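Local coordinates for GH127 beta-L-arabinofuranoside (Geobacillus stearothermophilus, PDB 4QK0), which probably releases terminal beta-L-arabinofuranosyl residues from arabinose-containing glycans by hydrolysis, as a GH127 beta-L-arabinofuranosidase, at residues G555-C560 and A627-A632. Numbering follows the deposited sequence.
Sequences GPIVYC and AIPYYA
I557 and P629 begin a contact that illustrates how the last bond of an antiparallel ladder can be given by the first residue of the turn that follows the strand. With its CG2 methyl anti to the backbone N, I557 lays that branch 3.7 Å from P629 CB, while its longer arm ends with CD1 at the ring edge of Y631, 4.2 Å from CE2. The next residue, V558, contributes its carbonyl: V558 O accepts a hydrogen bond from Y630 N, 2.8 Å away (N-H...O 166°), although Y630 already belongs to the 3-10 turn. Y559 pairs with P629 in a non-hydrogen-bonded position, and its ring lies alongside the proline, the two side chains pointing the same way. P629 CA sits over one ring face, 4.3 Å from the Y559 ring centroid in a CH-pi contact, and P629 CD packs 3.7 Å from Y559 CE2. Outside the two segments, Y559 OH is hydrogen-bonded to V594 O, on strand 593-603. An alanine at Y559 would remove the ring and hydroxyl, and is likely to open a gap beside P629 and leave V594 O without this hydrogen-bond mate. C560 and I628 then close the ladder with a reciprocal pair of bonds, C560 N to I628 O at 2.7 Å and I628 N to C560 O at 3.0 Å, each donor nearly in line with the carbonyl it meets. Their side chains share a sheet face, where C560 SG meets I628 CG1. This buried contact joins neighbouring antiparallel strands, 557-562 and 620-629, of a mixed beta-sheet, both within the GH127 C-terminal family region.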
# COMPACT_ATOMS: atom_id res chain seq x y z
N GLY A 555 25.87 -17.00 7.26
CA GLY A 555 25.76 -18.19 6.40
C GLY A 555 24.64 -17.90 5.42
O GLY A 555 24.49 -16.75 4.98
N PRO A 556 23.80 -18.89 5.12
CA PRO A 556 22.64 -18.71 4.22
C PRO A 556 21.37 -18.10 4.88
O PRO A 556 20.37 -17.93 4.20
CB PRO A 556 22.31 -20.15 3.80
CG PRO A 556 22.60 -20.93 5.04
CD PRO A 556 23.83 -20.26 5.64
N ILE A 557 21.43 -17.82 6.19
CA ILE A 557 20.25 -17.47 6.93
C ILE A 557 20.13 -15.97 7.18
O ILE A 557 21.04 -15.34 7.72
CB ILE A 557 20.15 -18.25 8.25
CG1 ILE A 557 19.79 -19.70 7.87
CG2 ILE A 557 19.04 -17.65 9.11
CD1 ILE A 557 19.76 -20.62 9.06
N VAL A 558 19.02 -15.44 6.69
CA VAL A 558 18.66 -14.08 6.90
C VAL A 558 17.94 -14.00 8.26
O VAL A 558 17.04 -14.80 8.57
CB VAL A 558 17.73 -13.57 5.79
CG1 VAL A 558 17.34 -12.14 6.05
CG2 VAL A 558 18.42 -13.62 4.44
N TYR A 559 18.32 -12.97 9.00
CA TYR A 559 17.82 -12.74 10.35
C TYR A 559 16.72 -11.65 10.38
O TYR A 559 16.56 -10.90 9.45
CB TYR A 559 19.03 -12.37 11.23
CG TYR A 559 19.70 -13.62 11.70
CD1 TYR A 559 20.43 -14.41 10.84
CD2 TYR A 559 19.49 -14.07 13.00
CE1 TYR A 559 20.96 -15.64 11.26
CE2 TYR A 559 20.06 -15.23 13.45
CZ TYR A 559 20.77 -16.04 12.56
OH TYR A 559 21.27 -17.24 13.02
N CYS A 560 15.98 -11.60 11.48
CA CYS A 560 14.94 -10.58 11.71
C CYS A 560 14.89 -10.23 13.18
O CYS A 560 15.47 -10.96 14.03
CB CYS A 560 13.62 -11.05 11.26
SG CYS A 560 12.83 -12.29 12.28
N ALA A 627 18.44 -10.84 17.44
CA ALA A 627 17.86 -11.19 16.17
C ALA A 627 17.82 -12.71 16.08
O ALA A 627 18.74 -13.38 16.54
CB ALA A 627 18.66 -10.57 15.03
N ILE A 628 16.78 -13.22 15.43
CA ILE A 628 16.61 -14.63 15.18
C ILE A 628 16.41 -14.89 13.66
O ILE A 628 16.20 -13.95 12.89
CB ILE A 628 15.38 -15.18 15.93
CG1 ILE A 628 14.11 -14.39 15.57
CG2 ILE A 628 15.61 -15.10 17.44
CD1 ILE A 628 12.96 -15.25 15.18
N PRO A 629 16.47 -16.17 13.23
CA PRO A 629 16.31 -16.47 11.83
C PRO A 629 14.94 -16.11 11.34
O PRO A 629 13.94 -16.40 12.02
CB PRO A 629 16.49 -18.01 11.79
CG PRO A 629 17.44 -18.30 12.87
CD PRO A 629 17.01 -17.35 13.96
N TYR A 630 14.88 -15.55 10.15
CA TYR A 630 13.63 -15.13 9.55
C TYR A 630 12.62 -16.23 9.53
O TYR A 630 11.47 -16.01 9.92
CB TYR A 630 13.84 -14.57 8.14
CG TYR A 630 12.54 -14.25 7.45
CD1 TYR A 630 11.88 -13.06 7.67
CD2 TYR A 630 11.99 -15.13 6.53
CE1 TYR A 630 10.67 -12.80 7.03
CE2 TYR A 630 10.82 -14.83 5.86
CZ TYR A 630 10.15 -13.68 6.14
OH TYR A 630 8.99 -13.44 5.48
N TYR A 631 13.04 -17.43 9.11
CA TYR A 631 12.08 -18.54 8.97
C TYR A 631 11.38 -18.84 10.26
O TYR A 631 10.22 -19.35 10.25
CB TYR A 631 12.75 -19.86 8.42
CG TYR A 631 13.61 -20.57 9.40
CD1 TYR A 631 13.05 -21.32 10.45
CD2 TYR A 631 14.98 -20.45 9.35
CE1 TYR A 631 13.86 -21.94 11.41
CE2 TYR A 631 15.79 -21.07 10.30
CZ TYR A 631 15.20 -21.84 11.34
OH TYR A 631 16.02 -22.47 12.28
N ALA A 632 12.06 -18.57 11.38
CA ALA A 632 11.51 -18.90 12.72
C ALA A 632 10.66 -17.83 13.39
O ALA A 632 10.27 -18.00 14.54
CB ALA A 632 12.62 -19.28 13.65